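Local coordinates for sister chromatid cohesion protein (Chaetomium thermophilum, PDB 5T8V) that probably loads cohesin onto chromatin as the Scc2 subunit of the cohesin loader, here represented by its largely helical C-terminal HEAT-repeat fragment, at residues H18-Y23 with M76-D81; Q1058-D1061 with L1067-M1070. All blocks are in the same frame, centred on the assembly; numbering follows the deposited sequence.

Contact 1: H18-Y23 with M76-D81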
ATOM      1  N   HIS A  18      65.840  38.035 -16.190  1.00 53.67           N
ATOM      2  CA  HIS A  18      66.480  38.609 -17.371  1.00 55.49           C
ATOM      3  C   HIS A  18      65.575  38.522 -18.594  1.00 53.96           C
ATOM      4  O   HIS A  18      65.576  39.428 -19.437  1.00 53.77           O
ATOM      5  CB  HIS A  18      67.815  37.913 -17.633  1.00 58.48           C
ATOM      6  CG  HIS A  18      68.916  38.362 -16.724  1.00 62.37           C
ATOM      7  ND1 HIS A  18      68.797  39.459 -15.898  1.00 63.31           N
ATOM      8  CD2 HIS A  18      70.159  37.865 -16.511  1.00 66.14           C
ATOM      9  CE1 HIS A  18      69.917  39.619 -15.216  1.00 66.41           C
ATOM     10  NE2 HIS A  18      70.760  38.665 -15.569  1.00 68.34           N
ATOM     11  N   GLU A  19      64.796  37.446 -18.710  1.00 57.90           N
ATOM     12  CA  GLU A  19      63.863  37.328 -19.826  1.00 56.85           C
ATOM     13  C   GLU A  19      62.796  38.413 -19.755  1.00 54.86           C
ATOM     14  O   GLU A  19      62.511  39.088 -20.753  1.00 54.22           O
ATOM     15  CB  GLU A  19      63.225  35.938 -19.832  1.00 56.19           C
ATOM     16  CG  GLU A  19      64.167  34.825 -20.269  1.00 59.25           C
ATOM     17  CD  GLU A  19      63.518  33.454 -20.227  1.00 58.87           C
ATOM     18  OE1 GLU A  19      62.394  33.341 -19.692  1.00 56.70           O
ATOM     19  OE2 GLU A  19      64.130  32.489 -20.730  1.00 60.88           O
ATOM     20  N   LEU A  20      62.198  38.604 -18.576  1.00 54.91           N
ATOM     21  CA  LEU A  20      61.187  39.645 -18.435  1.00 52.93           C
ATOM     22  C   LEU A  20      61.784  41.027 -18.666  1.00 54.49           C
ATOM     23  O   LEU A  20      61.130  41.900 -19.245  1.00 53.00           O
ATOM     24  CB  LEU A  20      60.533  39.578 -17.057  1.00 51.98           C
ATOM     25  CG  LEU A  20      59.472  40.666 -16.857  1.00 51.52           C
ATOM     26  CD1 LEU A  20      58.211  40.096 -16.249  1.00 50.13           C
ATOM     27  CD2 LEU A  20      60.011  41.802 -15.996  1.00 52.51           C
ATOM     28  N   LYS A  21      63.015  41.255 -18.210  1.00 58.11           N
ATOM     29  CA  LYS A  21      63.661  42.539 -18.460  1.00 60.67           C
ATOM     30  C   LYS A  21      63.842  42.770 -19.954  1.00 61.05           C
ATOM     31  O   LYS A  21      63.499  43.837 -20.479  1.00 61.41           O
ATOM     32  CB  LYS A  21      65.008  42.608 -17.737  1.00 63.49           C
ATOM     33  CG  LYS A  21      64.902  42.837 -16.236  1.00 63.79           C
ATOM     34  CD  LYS A  21      66.210  43.366 -15.660  1.00 68.02           C
ATOM     35  CE  LYS A  21      66.113  43.568 -14.156  1.00 69.19           C
ATOM     36  NZ  LYS A  21      67.183  44.463 -13.627  1.00 72.79           N
ATOM     37  N   ALA A  22      64.372  41.770 -20.661  1.00 44.22           N
ATOM     38  CA  ALA A  22      64.590  41.898 -22.098  1.00 43.95           C
ATOM     39  C   ALA A  22      63.280  42.186 -22.821  1.00 41.66           C
ATOM     40  O   ALA A  22      63.155  43.186 -23.540  1.00 42.56           O
ATOM     41  CB  ALA A  22      65.242  40.627 -22.642  1.00 44.19           C
ATOM     42  N   TYR A  23      62.285  41.315 -22.639  1.00 56.66           N
ATOM     43  CA  TYR A  23      61.002  41.521 -23.303  1.00 53.84           C
ATOM     44  C   TYR A  23      60.413  42.880 -22.948  1.00 52.46           C
ATOM     45  O   TYR A  23      59.832  43.558 -23.804  1.00 50.37           O
ATOM     46  CB  TYR A  23      60.028  40.407 -22.926  1.00 53.99           C
ATOM     47  CG  TYR A  23      58.881  40.288 -23.895  1.00 54.51           C
ATOM     48  CD1 TYR A  23      57.899  41.268 -23.961  1.00 54.18           C
ATOM     49  CD2 TYR A  23      58.785  39.203 -24.754  1.00 55.62           C
ATOM     50  CE1 TYR A  23      56.857  41.170 -24.851  1.00 53.72           C
ATOM     51  CE2 TYR A  23      57.743  39.095 -25.647  1.00 55.38           C
ATOM     52  CZ  TYR A  23      56.782  40.081 -25.690  1.00 54.27           C
ATOM     53  OH  TYR A  23      55.741  39.981 -26.579  1.00 53.42           O
ATOM     54  N   MET A  76      60.226  40.875  -6.910  1.00 60.84           N
ATOM     55  CA  MET A  76      60.616  42.032  -6.112  1.00 64.32           C
ATOM     56  C   MET A  76      61.796  42.772  -6.725  1.00 65.97           C
ATOM     57  O   MET A  76      61.966  43.972  -6.483  1.00 67.50           O
ATOM     58  CB  MET A  76      60.963  41.583  -4.694  1.00 67.63           C
ATOM     59  CG  MET A  76      62.136  40.612  -4.628  1.00 71.34           C
ATOM     60  SD  MET A  76      62.208  39.698  -3.077  1.00 76.45           S
ATOM     61  CE  MET A  76      60.768  38.640  -3.234  1.00 73.68           C
ATOM     62  N   THR A  77      62.620  42.082  -7.516  1.00 60.52           N
ATOM     63  CA  THR A  77      63.822  42.690  -8.073  1.00 62.31           C
ATOM     64  C   THR A  77      63.540  43.519  -9.318  1.00 61.69           C
ATOM     65  O   THR A  77      64.372  44.355  -9.688  1.00 64.68           O
ATOM     66  CB  THR A  77      64.852  41.608  -8.403  1.00 62.76           C
ATOM     67  OG1 THR A  77      64.952  40.691  -7.306  1.00 62.88           O
ATOM     68  CG2 THR A  77      66.223  42.226  -8.663  1.00 65.36           C
ATOM     69  N   VAL A  78      62.400  43.308  -9.971  1.00 48.39           N
ATOM     70  CA  VAL A  78      62.033  44.072 -11.161  1.00 47.15           C
ATOM     71  C   VAL A  78      62.107  45.559 -10.831  1.00 48.04           C
ATOM     72  O   VAL A  78      61.519  45.993  -9.830  1.00 47.68           O
ATOM     73  CB  VAL A  78      60.632  43.686 -11.665  1.00 43.96           C
ATOM     74  CG1 VAL A  78      60.156  44.652 -12.755  1.00 43.17           C
ATOM     75  CG2 VAL A  78      60.641  42.262 -12.191  1.00 42.82           C
ATOM     76  N   PRO A  79      62.802  46.372 -11.623  1.00 46.83           N
ATOM     77  CA  PRO A  79      62.868  47.807 -11.323  1.00 48.41           C
ATOM     78  C   PRO A  79      61.480  48.410 -11.182  1.00 46.91           C
ATOM     79  O   PRO A  79      60.618  48.247 -12.047  1.00 44.67           O
ATOM     80  CB  PRO A  79      63.620  48.385 -12.526  1.00 50.32           C
ATOM     81  CG  PRO A  79      64.432  47.254 -13.040  1.00 50.98           C
ATOM     82  CD  PRO A  79      63.617  46.019 -12.797  1.00 48.12           C
ATOM     83  N   LEU A  80      61.265  49.108 -10.066  1.00 40.52           N
ATOM     84  CA  LEU A  80      59.981  49.760  -9.831  1.00 39.15           C
ATOM     85  C   LEU A  80      59.673  50.777 -10.922  1.00 39.10           C
ATOM     86  O   LEU A  80      58.593  50.752 -11.524  1.00 37.20           O
ATOM     87  CB  LEU A  80      59.991  50.435  -8.459  1.00 40.58           C
ATOM     88  CG  LEU A  80      58.795  51.328  -8.116  1.00 40.21           C
ATOM     89  CD1 LEU A  80      57.553  50.488  -7.867  1.00 37.72           C
ATOM     90  CD2 LEU A  80      59.119  52.209  -6.922  1.00 42.38           C
ATOM     91  N   ASP A  81      60.622  51.678 -11.197  1.00 68.05           N
ATOM     92  CA  ASP A  81      60.348  52.826 -12.057  1.00 69.50           C
ATOM     93  C   ASP A  81      59.779  52.421 -13.411  1.00 67.16           C
ATOM     94  O   ASP A  81      58.982  53.168 -13.992  1.00 66.91           O
ATOM     95  CB  ASP A  81      61.623  53.650 -12.249  1.00 73.65           C
ATOM     96  CG  ASP A  81      61.699  54.838 -11.308  1.00 77.16           C
ATOM     97  OD1 ASP A  81      61.020  54.817 -10.260  1.00 76.05           O
ATOM     98  OD2 ASP A  81      62.441  55.795 -11.617  1.00 81.61           O
TER

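Contact 2: Q1058-D1061 with L1067-M1070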
ATOM      1  N   GLN A1058     -50.733 -33.268  18.028  1.00 59.96           N
ATOM      2  CA  GLN A1058     -50.278 -33.865  19.280  1.00 61.11           C
ATOM      3  C   GLN A1058     -48.794 -33.602  19.498  1.00 58.39           C
ATOM      4  O   GLN A1058     -48.370 -33.262  20.610  1.00 60.08           O
ATOM      5  CB  GLN A1058     -50.563 -35.366  19.272  1.00 61.68           C
ATOM      6  CG  GLN A1058     -50.353 -36.052  20.617  1.00 63.67           C
ATOM      7  CD  GLN A1058     -51.257 -35.509  21.712  1.00 67.28           C
ATOM      8  OE1 GLN A1058     -50.844 -35.394  22.866  1.00 67.66           O
ATOM      9  NE2 GLN A1058     -52.496 -35.182  21.361  1.00 70.10           N
ATOM     10  N   VAL A1059     -47.989 -33.747  18.444  1.00 39.24           N
ATOM     11  CA  VAL A1059     -46.554 -33.490  18.542  1.00 38.09           C
ATOM     12  C   VAL A1059     -46.309 -32.061  19.007  1.00 38.40           C
ATOM     13  O   VAL A1059     -45.626 -31.820  20.011  1.00 38.75           O
ATOM     14  CB  VAL A1059     -45.871 -33.766  17.191  1.00 36.67           C
ATOM     15  CG1 VAL A1059     -44.485 -33.132  17.129  1.00 35.72           C
ATOM     16  CG2 VAL A1059     -45.770 -35.261  16.946  1.00 36.42           C
ATOM     17  N   PHE A1060     -46.862 -31.090  18.276  1.00 46.43           N
ATOM     18  CA  PHE A1060     -46.629 -29.692  18.621  1.00 46.05           C
ATOM     19  C   PHE A1060     -47.143 -29.363  20.016  1.00 49.73           C
ATOM     20  O   PHE A1060     -46.554 -28.526  20.711  1.00 50.73           O
ATOM     21  CB  PHE A1060     -47.283 -28.783  17.579  1.00 44.24           C
ATOM     22  CG  PHE A1060     -46.622 -28.836  16.230  1.00 40.99           C
ATOM     23  CD1 PHE A1060     -45.258 -28.631  16.102  1.00 39.14           C
ATOM     24  CD2 PHE A1060     -47.364 -29.100  15.090  1.00 40.65           C
ATOM     25  CE1 PHE A1060     -44.649 -28.681  14.864  1.00 37.33           C
ATOM     26  CE2 PHE A1060     -46.759 -29.153  13.849  1.00 37.12           C
ATOM     27  CZ  PHE A1060     -45.400 -28.942  13.736  1.00 36.69           C
ATOM     28  N   ASP A1061     -48.227 -30.010  20.449  1.00 50.38           N
ATOM     29  CA  ASP A1061     -48.736 -29.773  21.796  1.00 53.40           C
ATOM     30  C   ASP A1061     -47.777 -30.312  22.851  1.00 53.73           C
ATOM     31  O   ASP A1061     -47.529 -29.653  23.867  1.00 54.32           O
ATOM     32  CB  ASP A1061     -50.119 -30.408  21.958  1.00 55.69           C
ATOM     33  CG  ASP A1061     -51.200 -29.661  21.200  1.00 56.48           C
ATOM     34  OD1 ASP A1061     -51.011 -28.458  20.919  1.00 55.72           O
ATOM     35  OD2 ASP A1061     -52.243 -30.275  20.890  1.00 57.65           O
ATOM     36  N   LEU A1067     -39.208 -35.256  18.043  1.00 68.33           N
ATOM     37  CA  LEU A1067     -40.288 -35.727  17.189  1.00 70.10           C
ATOM     38  C   LEU A1067     -41.128 -34.593  16.614  1.00 69.02           C
ATOM     39  O   LEU A1067     -42.021 -34.859  15.804  1.00 70.33           O
ATOM     40  CB  LEU A1067     -41.170 -36.727  17.944  1.00 71.95           C
ATOM     41  CG  LEU A1067     -41.630 -36.429  19.374  1.00 75.10           C
ATOM     42  CD1 LEU A1067     -42.829 -35.520  19.365  1.00 77.31           C
ATOM     43  CD2 LEU A1067     -41.944 -37.727  20.092  1.00 76.55           C
ATOM     44  N   GLU A1068     -40.862 -33.342  16.996  1.00 53.94           N
ATOM     45  CA  GLU A1068     -41.358 -32.210  16.225  1.00 51.74           C
ATOM     46  C   GLU A1068     -40.357 -31.765  15.169  1.00 47.70           C
ATOM     47  O   GLU A1068     -40.753 -31.130  14.183  1.00 46.15           O
ATOM     48  CB  GLU A1068     -41.722 -31.037  17.147  1.00 53.45           C
ATOM     49  CG  GLU A1068     -40.557 -30.268  17.738  1.00 53.76           C
ATOM     50  CD  GLU A1068     -41.008 -29.242  18.770  1.00 54.80           C
ATOM     51  OE1 GLU A1068     -42.229 -29.148  19.021  1.00 55.55           O
ATOM     52  OE2 GLU A1068     -40.148 -28.532  19.330  1.00 54.69           O
ATOM     53  N   THR A1069     -39.074 -32.095  15.346  1.00 52.72           N
ATOM     54  CA  THR A1069     -38.140 -32.051  14.227  1.00 50.13           C
ATOM     55  C   THR A1069     -38.565 -33.032  13.143  1.00 49.34           C
ATOM     56  O   THR A1069     -38.486 -32.723  11.947  1.00 49.19           O
ATOM     57  CB  THR A1069     -36.720 -32.369  14.701  1.00 48.90           C
ATOM     58  OG1 THR A1069     -36.313 -31.416  15.690  1.00 49.16           O
ATOM     59  CG2 THR A1069     -35.732 -32.343  13.537  1.00 47.78           C
ATOM     60  N   MET A1070     -39.028 -34.220  13.544  1.00 44.18           N
ATOM     61  CA  MET A1070     -39.526 -35.187  12.567  1.00 43.15           C
ATOM     62  C   MET A1070     -40.641 -34.600  11.705  1.00 41.85           C
ATOM     63  O   MET A1070     -40.763 -34.954  10.527  1.00 40.80           O
ATOM     64  CB  MET A1070     -40.017 -36.446  13.281  1.00 44.64           C
ATOM     65  CG  MET A1070     -38.931 -37.209  14.037  1.00 44.65           C
ATOM     66  SD  MET A1070     -37.660 -37.908  12.965  1.00 43.07           S
ATOM     67  CE  MET A1070     -36.422 -36.610  12.967  1.00 42.08           C
TER

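Contact 1: H18-Y23 with M76-D81
Leu-20 and Val-78 meet at about a right angle, one methyl against one methyl: CD2 of Leu-20 lies 3.9 Å from CG2 of Val-78. The leucine CG stands anti to its own backbone N (chi1 179°), which carries the branch out from the helix toward the loop 76-81. On the loop side the valine turns CG2, the methyl beside its backbone N, to the leucine. The next residue, Lys-21, reaches the CG-CD edge of the Pro-79 ring. Its CA-CB bond does not aim at the loop, but the chain is stretched out beyond CG and brings its far end there. CE of Lys-21 comes to 3.8 Å from CD of Pro-79, and NZ of Lys-21 stays 4.0 Å from both CG and CD of that proline. The lysine therefore lends its aliphatic part to the proline ring at a slant, while its ammonium group stands just off the CG-CD edge and makes no bond to the loop. The contact is small, 158 Å² in all, and its two pairs differ in burial: Leu-20 and Val-78 are buried, Lys-21 and Pro-79 lie at the partly exposed margin. Through it the loop between helices 56-71 and 81-96 is laid against helix 9-36, near the N-terminal end of the fragment. Leu-20 also packs on Ala-65 and Leu-66 of helix 56-71, and Val-78 on Leu-17 of helix 9-36, while the carbonyl O of Val-78 accepts a hydrogen bond from NH1 of Arg-141, tying the loop to the segment that follows helix 120-136.

Contact 2: Q1058-D1061 with L1067-M1070
Val-1059 lays its CG1 methyl on the backbone of helix 1065-1086, where it lies 3.3 Å from the carbonyl O of Leu-1067 and 3.4 Å from CA of Glu-1068. With chi1 at 163°, CG1 anti to the backbone N, this methyl is the one that faces both residues; CB of Glu-1068 is 3.5 Å from CG1 of Val-1059. The second methyl, CG2, shares CD1 of Leu-1067 with CG1, the leucine methyl being 3.7 Å from CG1 and 3.8 Å from CG2 of Val-1059. These two side chains run past one another in opposite directions. Phe-1060 starts out away from the other helix, but its ring swings back so that OE1 of Glu-1068 approaches CD1 of Phe-1060 near the plane of the ring, at its edge, 4.2 Å away. With an alanine at Val-1059, CD1 of Leu-1067 would keep only the more distant CB and would probably lose the two closer methyl contacts, and the backbone at Leu-1067 and Glu-1068 its cover. The contact packs two successive helices of the HEAT-repeat array, linked by a short turn; Leu-1033 of helix 1026-1042 packs on Val-1059 and Leu-1067 alike. All four touching residues are buried, and the join rests on apolar contact rather than polar bonds. Only Glu-1068 brings charge: the partly positive ring edge may ease its burial a little, and its ion pair with Arg-1131 is long and weak.

Contacts 1 and 2 belong to distant parts of the chain, their centres about 135 Å apart and on opposite sides of its centre, and they share no helix. Contact 1 is partly buried and sets a loop against a helix; contact 2 is buried throughout and packs together two consecutive helices that a short turn links. Both lean on aliphatic methyls without a bond across, but the polar part differs with the place: in 18-23 with 76-81 a lysine chain meets the edge of a proline ring at a partly exposed margin, whereas in 1058-1061 with 1067-1070 a glutamate is enclosed among helices, beside an aromatic edge.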